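Malonyl acyl carrier protein transacylase (Streptococcus pneumoniae, PDB 3IM8) probably transfers the malonyl group from malonyl-CoA to holo-acyl carrier protein, giving malonyl-ACP and free CoA for fatty acid synthesis. Local coordinates at residues D43-Y46 / L47-E51; P63-L66 / A67-A71; A122-A125 / D126-K129; N158-T161 / P162-V166; L202-P205 / A206-K209. One frame throughout, in Å; residues are numbered along the deposited sequence.

In the fold
All five contacts are local, each made within one continuous run of chain, and they follow one another in series, with no nesting or crossing. Interaction 1 caps helix 44-50 and bridges its turns. Interaction 2 lies inside helix 58-78 and touches interaction 1 through Leu44 and Ile48, which pack on Ala64, Ala67 and Thr68. Interaction 3 is the turn leading from helix 105-122 to strand 129-134. Interaction 4 closes the hairpin of strands 154-161 and 164-169, on the opposite side of the chain's centre from interactions 1 and 2. Interaction 5 starts helix 204-215 and meets interaction 3, where Leu203 touches Ala123 and Ala206 touches Ala122.

Interaction 1 of 5, residues D43-Y46 / L47-E51; sequences DLRY and LIDTE
The guanidinium of Arg45 meets the carboxylate of Asp49 at its edge, while the ring of Tyr46 has the CB of Thr50 over one face. The first is a side-on bidentate salt bridge: Arg45 NE bonds to Asp49 OD2 at 2.9 Å and Arg45 NH2 to Asp49 OD1 at 2.7 Å. Both oxygens lie near the guanidinium plane, while the nitrogens come on the syn side but tilted about 30° from the carboxylate plane, and the two planes stand 26° apart. Bends at chi2 and chi3 fold the arginine chain back over the next turn, where its NH2 also lies 3.4 Å from Ile48 CG2. On Tyr46 the contact is CH-pi, with Thr50 CB 4.0 Å from the ring centroid and offset toward the rim.

These are i to i+4 pairs on helix 44-50, whose start is marked by an N-cap. With CG of Asp43 anti to the backbone N (chi1 -176°), its OD1 comes round to accept from Tyr46 N at 2.9 Å, almost straight but from above the carboxylate plane. Backbone bonds continue from Leu47 N to Asp43 O and from Ile48 N to Leu44 O.

Asp49 OD2 also forms a salt bridge with Arg20, and two arginines on one acid would tend to favour its ionised form. Arg45 NH2 donates in addition to Met18 O. Leu44 CG rests against Ile48 CD1 at 3.6 Å, on the side of the helix that packs against Ala64, Ala67 and Thr68 of helix 58-78.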
loop_
_atom_site.group_PDB
_atom_site.type_symbol
_atom_site.label_atom_id
_atom_site.label_comp_id
_atom_site.label_asym_id
_atom_site.label_seq_id
_atom_site.Cartn_x
_atom_site.Cartn_y
_atom_site.Cartn_z
ATOM N N ASP A 43 0.799 -22.878 5.451
ATOM C CA ASP A 43 -0.248 -22.891 4.462
ATOM C C ASP A 43 -0.893 -21.507 4.467
ATOM O O ASP A 43 -1.727 -21.263 5.329
ATOM C CB ASP A 43 -1.291 -23.984 4.846
ATOM C CG ASP A 43 -2.419 -24.153 3.794
ATOM O OD1 ASP A 43 -2.651 -23.297 2.924
ATOM O OD2 ASP A 43 -3.110 -25.169 3.886
ATOM N N LEU A 44 -0.505 -20.620 3.526
ATOM C CA LEU A 44 -1.129 -19.287 3.417
ATOM C C LEU A 44 -2.601 -19.321 2.966
ATOM O O LEU A 44 -3.417 -18.442 3.324
ATOM C CB LEU A 44 -0.314 -18.356 2.501
ATOM C CG LEU A 44 -0.793 -16.906 2.249
ATOM C CD1 LEU A 44 -0.810 -16.067 3.512
ATOM C CD2 LEU A 44 0.104 -16.237 1.159
ATOM N N ARG A 45 -2.955 -20.316 2.167
ATOM C CA ARG A 45 -4.320 -20.396 1.659
ATOM C C ARG A 45 -5.289 -20.670 2.856
ATOM O O ARG A 45 -6.362 -20.030 2.999
ATOM C CB ARG A 45 -4.391 -21.518 0.608
ATOM C CG ARG A 45 -5.793 -21.905 0.120
ATOM C CD ARG A 45 -6.287 -20.856 -0.893
ATOM N NE ARG A 45 -7.083 -19.753 -0.294
ATOM C CZ ARG A 45 -7.099 -18.509 -0.739
ATOM N NH1 ARG A 45 -6.353 -18.163 -1.787
ATOM N NH2 ARG A 45 -7.853 -17.603 -0.125
ATOM N N TYR A 46 -4.911 -21.649 3.685
ATOM C CA TYR A 46 -5.644 -21.943 4.919
ATOM C C TYR A 46 -5.683 -20.712 5.865
ATOM O O TYR A 46 -6.729 -20.347 6.416
ATOM C CB TYR A 46 -4.993 -23.129 5.623
ATOM C CG TYR A 46 -5.740 -23.513 6.876
ATOM C CD1 TYR A 46 -7.009 -24.136 6.799
ATOM C CD2 TYR A 46 -5.206 -23.231 8.133
ATOM C CE1 TYR A 46 -7.741 -24.461 7.971
ATOM C CE2 TYR A 46 -5.892 -23.555 9.301
ATOM C CZ TYR A 46 -7.160 -24.165 9.227
ATOM O OH TYR A 46 -7.809 -24.474 10.410
ATOM N N LEU A 47 -4.545 -20.033 6.029
ATOM C CA LEU A 47 -4.545 -18.792 6.843
ATOM C C LEU A 47 -5.569 -17.813 6.316
ATOM O O LEU A 47 -6.418 -17.303 7.068
ATOM C CB LEU A 47 -3.148 -18.153 6.874
ATOM C CG LEU A 47 -2.873 -16.939 7.761
ATOM C CD1 LEU A 47 -1.397 -16.837 8.120
ATOM C CD2 LEU A 47 -3.333 -15.692 7.085
ATOM N N ILE A 48 -5.520 -17.550 5.013
ATOM C CA ILE A 48 -6.421 -16.563 4.439
ATOM C C ILE A 48 -7.921 -16.963 4.605
ATOM O O ILE A 48 -8.819 -16.111 4.837
ATOM C CB ILE A 48 -6.056 -16.230 2.917
ATOM C CG1 ILE A 48 -4.736 -15.427 2.831
ATOM C CG2 ILE A 48 -7.142 -15.386 2.289
ATOM C CD1 ILE A 48 -4.017 -15.525 1.436
ATOM N N ASP A 49 -8.184 -18.248 4.454
ATOM C CA ASP A 49 -9.525 -18.778 4.471
ATOM C C ASP A 49 -10.155 -19.018 5.870
ATOM O O ASP A 49 -11.403 -19.143 5.977
ATOM C CB ASP A 49 -9.515 -20.113 3.727
ATOM C CG ASP A 49 -9.226 -19.953 2.266
ATOM O OD1 ASP A 49 -9.375 -18.827 1.752
ATOM O OD2 ASP A 49 -8.873 -20.945 1.632
ATOM N N THR A 50 -9.313 -19.161 6.911
ATOM C CA THR A 50 -9.812 -19.704 8.184
ATOM C C THR A 50 -9.272 -19.004 9.442
ATOM O O THR A 50 -9.897 -19.125 10.489
ATOM C CB THR A 50 -9.518 -21.215 8.309
ATOM O OG1 THR A 50 -9.660 -21.840 7.026
ATOM C CG2 THR A 50 -10.470 -21.908 9.317
ATOM N N GLU A 51 -8.110 -18.371 9.363
ATOM C CA GLU A 51 -7.522 -17.761 10.549
ATOM C C GLU A 51 -7.724 -16.261 10.486
ATOM O O GLU A 51 -6.876 -15.542 9.957
ATOM C CB GLU A 51 -6.032 -18.092 10.642
ATOM C CG GLU A 51 -5.739 -19.539 11.006
ATOM C CD GLU A 51 -4.274 -19.893 10.850
ATOM O OE1 GLU A 51 -3.711 -20.520 11.772
ATOM O OE2 GLU A 51 -3.684 -19.544 9.806
#

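Interaction 2 of 5, residues P63-L66 / A67-A71; sequences PAIL and ATSVA
Thr68 OG1 donates to Ala64 O at 2.9 Å, and the amide of the same threonine reaches that oxygen at 3.1 Å. The two donors arrive from opposite faces of the carbonyl plane, so one helical C=O is held twice by a single residue. What brings the hydroxyl there is the first torsion: OG1 lies beside the backbone N (chi1 -64°), hanging back over the preceding turn and burying its polarity in the helix itself.

One residue on, Ser69 N donates to Ile65 O at 2.8 Å, nearly straight at 173°. Ser69 OG also lies 3.0 Å from Ile65 O, but its proton has a choice, since Gly273 O is a hydrogen-bond partner as well; Ile65 CG2 packs beside the hydroxyl at 3.6 Å. On the next position Leu66 and Val70 lie side by side and point the same way, Leu66 CG meeting Val70 CG2 at 4.1 Å.

Behind these side chains stands the regular i to i+4 ladder, including Ala67 N to Pro63 O and Val70 N to Leu66 O. The helix is kinked at Pro63, whose nitrogen makes no bond to the turn before. Buried along this part, helix 58-78 lays one face on helix 44-50 and presents Leu66 and Val70 to helices 92-99 and 105-122, and Ile65 to the loop residues Gln14 and Leu91.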
loop_
_atom_site.group_PDB
_atom_site.type_symbol
_atom_site.label_atom_id
_atom_site.label_comp_id
_atom_site.label_asym_id
_atom_site.label_seq_id
_atom_site.Cartn_x
_atom_site.Cartn_y
_atom_site.Cartn_z
ATOM N N PRO A 63 2.353 -10.586 3.694
ATOM C CA PRO A 63 2.515 -11.626 2.627
ATOM C C PRO A 63 1.173 -12.166 2.120
ATOM O O PRO A 63 1.062 -12.548 0.963
ATOM C CB PRO A 63 3.361 -12.698 3.312
ATOM C CG PRO A 63 3.098 -12.500 4.834
ATOM C CD PRO A 63 3.026 -10.989 4.948
ATOM N N ALA A 64 0.130 -12.122 2.942
ATOM C CA ALA A 64 -1.184 -12.581 2.475
ATOM C C ALA A 64 -1.678 -11.729 1.348
ATOM O O ALA A 64 -2.068 -12.253 0.319
ATOM C CB ALA A 64 -2.253 -12.571 3.624
ATOM N N ILE A 65 -1.672 -10.404 1.563
ATOM C CA ILE A 65 -2.131 -9.461 0.535
ATOM C C ILE A 65 -1.167 -9.530 -0.663
ATOM O O ILE A 65 -1.594 -9.606 -1.795
ATOM C CB ILE A 65 -2.204 -7.999 1.066
ATOM C CG1 ILE A 65 -3.384 -7.847 2.009
ATOM C CG2 ILE A 65 -2.380 -6.971 -0.126
ATOM C CD1 ILE A 65 -3.285 -6.660 2.899
ATOM N N LEU A 66 0.143 -9.483 -0.412
ATOM C CA LEU A 66 1.053 -9.480 -1.573
ATOM C C LEU A 66 0.845 -10.694 -2.504
ATOM O O LEU A 66 0.813 -10.552 -3.720
ATOM C CB LEU A 66 2.531 -9.360 -1.152
ATOM C CG LEU A 66 3.530 -9.501 -2.322
ATOM C CD1 LEU A 66 4.518 -8.308 -2.381
ATOM C CD2 LEU A 66 4.260 -10.880 -2.351
ATOM N N ALA A 67 0.712 -11.881 -1.926
ATOM C CA ALA A 67 0.526 -13.103 -2.685
ATOM C C ALA A 67 -0.798 -13.042 -3.424
ATOM O O ALA A 67 -0.867 -13.408 -4.589
ATOM C CB ALA A 67 0.550 -14.297 -1.757
ATOM N N THR A 68 -1.846 -12.556 -2.746
ATOM C CA THR A 68 -3.165 -12.432 -3.349
ATOM C C THR A 68 -3.177 -11.432 -4.500
ATOM O O THR A 68 -3.620 -11.740 -5.577
ATOM C CB THR A 68 -4.163 -12.032 -2.321
ATOM O OG1 THR A 68 -4.250 -13.081 -1.345
ATOM C CG2 THR A 68 -5.524 -11.834 -2.999
ATOM N N SER A 69 -2.641 -10.250 -4.259
ATOM C CA SER A 69 -2.491 -9.244 -5.299
ATOM C C SER A 69 -1.663 -9.686 -6.494
ATOM O O SER A 69 -2.092 -9.488 -7.624
ATOM C CB SER A 69 -1.851 -8.000 -4.708
ATOM O OG SER A 69 -2.707 -7.504 -3.699
ATOM N N VAL A 70 -0.455 -10.194 -6.257
ATOM C CA VAL A 70 0.375 -10.742 -7.363
ATOM C C VAL A 70 -0.397 -11.773 -8.171
ATOM O O VAL A 70 -0.359 -11.751 -9.421
ATOM C CB VAL A 70 1.717 -11.287 -6.872
ATOM C CG1 VAL A 70 2.530 -11.898 -8.010
ATOM C CG2 VAL A 70 2.516 -10.127 -6.253
ATOM N N ALA A 71 -1.110 -12.661 -7.483
ATOM C CA ALA A 71 -1.962 -13.654 -8.184
ATOM C C ALA A 71 -3.042 -13.004 -9.075
ATOM O O ALA A 71 -3.263 -13.446 -10.218
ATOM C CB ALA A 71 -2.615 -14.531 -7.204
#

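Interaction 3 of 5, residues A122-A125 / D126-K129; sequences AAPA and DSGK
Ala123, the first residue to leave helical backbone angles after helix 105-122, already comes near the later part of the turn: its carbonyl carbon C lies 3.6 Å from Ser127 OG. Its methyl group takes another direction, packing on Pro197, Phe198 and Leu203.

Pro124 carries the main contact. Its carbonyl oxygen accepts twice from Ser127, from the backbone N at 2.9 Å and from OG at 2.7 Å. The two donors use the acceptor differently: the amide stands well above the carbonyl plane, 54° out of it, whereas the hydroxyl is tilted from that plane by only 16°. With OG between its own backbone N and carbonyl carbon (chi1 65°), the serine reaches back to this oxygen, and the same torsion brings OG to 3.3 Å from Pro124 CD. The serine hydroxyl is thus turned inward across the turn and lies over the pyrrolidine ring, at its N-CD side.

Ala125 comes next, at the first of the two corner positions. Asp126 takes the second corner with its CB directed away, and its carboxylate OD2 forms a salt bridge with Lys193. Ser127 also touches Pro197, as Ala123 does.

The segment is a type I beta turn from Pro124 to Ser127, its ordinary 4-to-1 backbone bond doubled by the serine hydroxyl, and it lies in the loop that joins helix 105-122 to strand 129-134.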
loop_
_atom_site.group_PDB
_atom_site.type_symbol
_atom_site.label_atom_id
_atom_site.label_comp_id
_atom_site.label_asym_id
_atom_site.label_seq_id
_atom_site.Cartn_x
_atom_site.Cartn_y
_atom_site.Cartn_z
ATOM N N ALA A 122 8.003 -2.703 16.004
ATOM C CA ALA A 122 8.438 -1.354 16.232
ATOM C C ALA A 122 7.233 -0.453 16.520
ATOM O O ALA A 122 7.354 0.525 17.249
ATOM C CB ALA A 122 9.240 -0.842 15.044
ATOM N N ALA A 123 6.067 -0.783 15.960
ATOM C CA ALA A 123 4.897 0.049 16.142
ATOM C C ALA A 123 3.633 -0.816 16.243
ATOM O O ALA A 123 2.985 -1.055 15.211
ATOM C CB ALA A 123 4.787 1.074 14.979
ATOM N N PRO A 124 3.277 -1.317 17.467
ATOM C CA PRO A 124 2.112 -2.266 17.471
ATOM C C PRO A 124 0.774 -1.595 17.047
ATOM O O PRO A 124 0.641 -0.348 17.126
ATOM C CB PRO A 124 2.089 -2.831 18.926
ATOM C CG PRO A 124 3.518 -2.557 19.483
ATOM C CD PRO A 124 3.941 -1.238 18.798
ATOM N N ALA A 125 -0.196 -2.416 16.625
ATOM C CA ALA A 125 -1.442 -1.943 15.976
ATOM C C ALA A 125 -2.291 -0.994 16.818
ATOM O O ALA A 125 -3.015 -0.132 16.268
ATOM C CB ALA A 125 -2.304 -3.120 15.509
ATOM N N ASP A 126 -2.186 -1.126 18.135
ATOM C CA ASP A 126 -2.953 -0.256 19.014
ATOM C C ASP A 126 -2.143 0.934 19.549
ATOM O O ASP A 126 -2.725 1.775 20.219
ATOM C CB ASP A 126 -3.560 -1.067 20.195
ATOM C CG ASP A 126 -4.694 -0.302 20.951
ATOM O OD1 ASP A 126 -4.698 -0.399 22.196
ATOM O OD2 ASP A 126 -5.558 0.390 20.331
ATOM N N SER A 127 -0.833 1.019 19.268
ATOM C CA SER A 127 0.024 2.118 19.822
ATOM C C SER A 127 -0.147 3.441 19.013
ATOM O O SER A 127 -0.792 3.435 17.954
ATOM C CB SER A 127 1.492 1.665 19.894
ATOM O OG SER A 127 1.998 1.447 18.590
ATOM N N GLY A 128 0.387 4.562 19.503
ATOM C CA GLY A 128 0.217 5.884 18.847
ATOM C C GLY A 128 -1.181 6.296 18.331
ATOM O O GLY A 128 -2.188 5.799 18.791
ATOM N N LYS A 129 -1.265 7.218 17.380
ATOM C CA LYS A 129 -2.584 7.688 16.956
ATOM C C LYS A 129 -2.518 8.061 15.461
ATOM O O LYS A 129 -1.432 8.303 14.955
ATOM C CB LYS A 129 -3.063 8.857 17.852
ATOM C CG LYS A 129 -4.536 9.323 17.601
ATOM C CD LYS A 129 -5.278 10.014 18.774
ATOM C CE LYS A 129 -6.647 10.560 18.233
ATOM N NZ LYS A 129 -7.742 10.935 19.207
#

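Interaction 4 of 5, residues N158-T161 / P162-V166; sequences NYNT and PAQIV
Strands 154-161 and 164-169 run antiparallel, joined by a type I turn from Thr161 to Gln164, with a classic beta bulge where Asn160 and Thr161 both face Gln164. Asn158 and Val166 form a hydrogen-bonded pair, their two backbone bonds being 3.1 Å from Asn158 N to Val166 O and 3.0 Å from Val166 N to Asn158 O. At the bulge Gln164 O accepts from Thr161 N at 3.2 Å, and more weakly from Asn160 N, so one carbonyl serves two successive amides.

Asn158 comes to about 4 Å, side chain to side chain, from the predicted active-site His199. At the bulge the Asn160 side chain points toward the neighbouring strand. Its ND2 donates to Gln164 OE1 at 3.2 Å from above the carbonyl plane of the glutamine, and the two amide planes stand nearly perpendicular, 88° apart. Gln164 reaches this partner by a bend at chi2. In the turn, Thr161 OG1 accepts from Ala163 N at 3.1 Å; a chi1 of 77° points that oxygen at the turn, while its methyl lies beside the backbone N.

Tyr159 and Ile165 form the non-hydrogen-bonded pair on the other face, Tyr159 CD2 meeting Ile165 CD1 at 3.8 Å. The phenol oxygen goes on to a hydrogen bond with Glu142, and Arg253 makes a cation-pi contact with the ring.

Helix 138-148 packs on that Tyr159 and Ile165 face, and Phe281 of helix 277-285 touches Asn160, Thr161 and Gln164. Strands 129-134 and 252-253 flank the hairpin within the mixed sheet.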
loop_
_atom_site.group_PDB
_atom_site.type_symbol
_atom_site.label_atom_id
_atom_site.label_comp_id
_atom_site.label_asym_id
_atom_site.label_seq_id
_atom_site.Cartn_x
_atom_site.Cartn_y
_atom_site.Cartn_z
ATOM N N ASN A 158 -0.235 9.812 5.267
ATOM C CA ASN A 158 -0.791 9.373 4.000
ATOM C C ASN A 158 -1.409 10.541 3.295
ATOM O O ASN A 158 -2.421 11.042 3.738
ATOM C CB ASN A 158 -1.845 8.273 4.192
ATOM C CG ASN A 158 -1.266 6.962 4.762
ATOM O OD1 ASN A 158 -1.179 6.791 5.957
ATOM N ND2 ASN A 158 -0.903 6.047 3.894
ATOM N N TYR A 159 -0.807 10.968 2.198
ATOM C CA TYR A 159 -1.438 11.963 1.311
ATOM C C TYR A 159 -2.316 11.215 0.300
ATOM O O TYR A 159 -1.865 10.876 -0.788
ATOM C CB TYR A 159 -0.403 12.814 0.559
ATOM C CG TYR A 159 0.431 13.724 1.471
ATOM C CD1 TYR A 159 1.590 13.244 2.110
ATOM C CD2 TYR A 159 0.077 15.048 1.681
ATOM C CE1 TYR A 159 2.363 14.060 2.940
ATOM C CE2 TYR A 159 0.874 15.892 2.521
ATOM C CZ TYR A 159 2.007 15.367 3.143
ATOM O OH TYR A 159 2.798 16.134 3.939
ATOM N N ASN A 160 -3.572 10.973 0.666
ATOM C CA ASN A 160 -4.501 10.193 -0.187
ATOM C C ASN A 160 -5.139 10.982 -1.343
ATOM O O ASN A 160 -5.045 10.568 -2.510
ATOM C CB ASN A 160 -5.572 9.442 0.654
ATOM C CG ASN A 160 -4.971 8.558 1.752
ATOM O OD1 ASN A 160 -3.880 7.998 1.612
ATOM N ND2 ASN A 160 -5.724 8.389 2.843
ATOM N N THR A 161 -5.819 12.074 -1.007
ATOM C CA THR A 161 -6.380 13.037 -1.969
ATOM C C THR A 161 -6.051 14.472 -1.491
ATOM O O THR A 161 -5.608 14.637 -0.343
ATOM C CB THR A 161 -7.913 12.868 -2.131
ATOM O OG1 THR A 161 -8.581 13.442 -1.003
ATOM C CG2 THR A 161 -8.304 11.337 -2.235
ATOM N N PRO A 162 -6.227 15.504 -2.366
ATOM C CA PRO A 162 -6.011 16.875 -1.870
ATOM C C PRO A 162 -6.936 17.228 -0.680
ATOM O O PRO A 162 -6.634 18.158 0.105
ATOM C CB PRO A 162 -6.319 17.752 -3.092
ATOM C CG PRO A 162 -6.009 16.859 -4.308
ATOM C CD PRO A 162 -6.488 15.473 -3.833
ATOM N N ALA A 163 -8.013 16.460 -0.501
ATOM C CA ALA A 163 -8.948 16.693 0.635
ATOM C C ALA A 163 -9.023 15.518 1.645
ATOM O O ALA A 163 -10.023 15.304 2.315
ATOM C CB ALA A 163 -10.324 17.103 0.117
ATOM N N GLN A 164 -7.952 14.736 1.703
ATOM C CA GLN A 164 -7.923 13.564 2.567
ATOM C C GLN A 164 -6.493 13.221 2.944
ATOM O O GLN A 164 -5.792 12.533 2.203
ATOM C CB GLN A 164 -8.586 12.371 1.877
ATOM C CG GLN A 164 -9.437 11.513 2.799
ATOM C CD GLN A 164 -8.661 10.357 3.400
ATOM O OE1 GLN A 164 -7.708 10.559 4.153
ATOM N NE2 GLN A 164 -9.066 9.137 3.068
ATOM N N ILE A 165 -6.062 13.711 4.100
ATOM C CA ILE A 165 -4.693 13.492 4.542
ATOM C C ILE A 165 -4.687 12.943 5.955
ATOM O O ILE A 165 -5.273 13.539 6.868
ATOM C CB ILE A 165 -3.866 14.839 4.461
ATOM C CG1 ILE A 165 -3.656 15.177 2.963
ATOM C CG2 ILE A 165 -2.518 14.707 5.225
ATOM C CD1 ILE A 165 -3.262 16.593 2.626
ATOM N N VAL A 166 -4.042 11.795 6.133
ATOM C CA VAL A 166 -3.934 11.218 7.435
ATOM C C VAL A 166 -2.633 11.663 8.099
ATOM O O VAL A 166 -1.529 11.485 7.530
ATOM C CB VAL A 166 -3.980 9.647 7.423
ATOM C CG1 VAL A 166 -3.947 9.092 8.873
ATOM C CG2 VAL A 166 -5.212 9.142 6.651
#

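Interaction 5 of 5, residues L202-P205 / A206-K209; sequences LLEP and ASQK
The first turn of helix 204-215 supplies this contact, with Leu203 at the N-cap position after a short 3-10 segment. Ser207 carries most of it: its amide donates to Leu203 O at 2.9 Å, and its OG donates to Glu204 O at 2.7 Å. A chi1 of 77° puts OG between the backbone N and the carbonyl carbon, from where it meets Glu204 O in the carbonyl plane, on a lone pair. Glu204 O takes a second donor, Gln208 N at 3.2 Å.

Glu204 and Gln208 lie side by side and point the same way, with Glu204 OE1 3.8 Å from Gln208 CG; their flat ends are turned 38° apart. On the side facing helix 105-122, Leu203 CB and Ala206 CB meet loosely at 4.4 Å. Ala206 also touches Ala122 of that helix, and Leu203 touches Met119.

Bonds from Gln208 N and Lys209 N to Pro205 O are both weak, so the firmer grip falls on the Leu203 and Glu204 carbonyls. The buried Ser207 hydroxyl satisfies its proton within its own helix, and the carboxylate oxygens of Glu204 rest against the CG of Gln208, a van der Waals contact and not a hydrogen bond.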
loop_
_atom_site.group_PDB
_atom_site.type_symbol
_atom_site.label_atom_id
_atom_site.label_comp_id
_atom_site.label_asym_id
_atom_site.label_seq_id
_atom_site.Cartn_x
_atom_site.Cartn_y
_atom_site.Cartn_z
ATOM N N LEU A 202 8.751 7.370 13.994
ATOM C CA LEU A 202 8.599 6.294 14.997
ATOM C C LEU A 202 9.040 4.983 14.405
ATOM O O LEU A 202 9.464 4.076 15.123
ATOM C CB LEU A 202 7.176 6.211 15.541
ATOM C CG LEU A 202 6.826 7.506 16.283
ATOM C CD1 LEU A 202 5.332 7.756 16.332
ATOM C CD2 LEU A 202 7.485 7.549 17.684
ATOM N N LEU A 203 8.997 4.888 13.074
ATOM C CA LEU A 203 9.353 3.619 12.429
ATOM C C LEU A 203 10.815 3.507 12.053
ATOM O O LEU A 203 11.215 2.527 11.414
ATOM C CB LEU A 203 8.452 3.350 11.206
ATOM C CG LEU A 203 7.208 2.594 11.729
ATOM C CD1 LEU A 203 6.367 3.470 12.690
ATOM C CD2 LEU A 203 6.367 2.055 10.595
ATOM N N GLU A 204 11.617 4.494 12.445
ATOM C CA GLU A 204 13.066 4.495 12.154
ATOM C C GLU A 204 13.760 3.191 12.585
ATOM O O GLU A 204 14.488 2.611 11.798
ATOM C CB GLU A 204 13.766 5.773 12.697
ATOM C CG GLU A 204 14.996 6.251 11.854
ATOM C CD GLU A 204 16.244 5.408 12.127
ATOM O OE1 GLU A 204 17.209 5.411 11.346
ATOM O OE2 GLU A 204 16.267 4.716 13.150
ATOM N N PRO A 205 13.496 2.702 13.814
ATOM C CA PRO A 205 14.005 1.358 14.166
ATOM C C PRO A 205 13.592 0.241 13.173
ATOM O O PRO A 205 14.421 -0.632 12.802
ATOM C CB PRO A 205 13.384 1.085 15.558
ATOM C CG PRO A 205 13.142 2.470 16.164
ATOM C CD PRO A 205 12.848 3.390 14.963
ATOM N N ALA A 206 12.331 0.249 12.747
ATOM C CA ALA A 206 11.896 -0.714 11.742
ATOM C C ALA A 206 12.775 -0.581 10.471
ATOM O O ALA A 206 13.321 -1.591 9.960
ATOM C CB ALA A 206 10.379 -0.558 11.427
ATOM N N SER A 207 12.932 0.661 9.999
ATOM C CA SER A 207 13.625 0.942 8.736
ATOM C C SER A 207 15.098 0.469 8.706
ATOM O O SER A 207 15.635 0.141 7.632
ATOM C CB SER A 207 13.523 2.415 8.392
ATOM O OG SER A 207 14.420 3.141 9.164
ATOM N N GLN A 208 15.717 0.408 9.892
ATOM C CA GLN A 208 17.115 -0.059 10.063
ATOM C C GLN A 208 17.237 -1.523 9.850
ATOM O O GLN A 208 18.186 -1.991 9.207
ATOM C CB GLN A 208 17.651 0.266 11.460
ATOM C CG GLN A 208 18.130 1.701 11.636
ATOM C CD GLN A 208 19.504 1.942 10.989
ATOM O OE1 GLN A 208 19.601 2.151 9.764
ATOM N NE2 GLN A 208 20.580 1.907 11.814
ATOM N N LYS A 209 16.283 -2.256 10.409
ATOM C CA LYS A 209 16.266 -3.688 10.249
ATOM C C LYS A 209 15.950 -4.009 8.779
ATOM O O LYS A 209 16.482 -4.960 8.220
ATOM C CB LYS A 209 15.235 -4.319 11.185
ATOM C CG LYS A 209 15.683 -4.533 12.683
ATOM C CD LYS A 209 14.756 -5.540 13.416
ATOM C CE LYS A 209 15.049 -5.689 14.931
ATOM N NZ LYS A 209 16.428 -6.289 15.229
#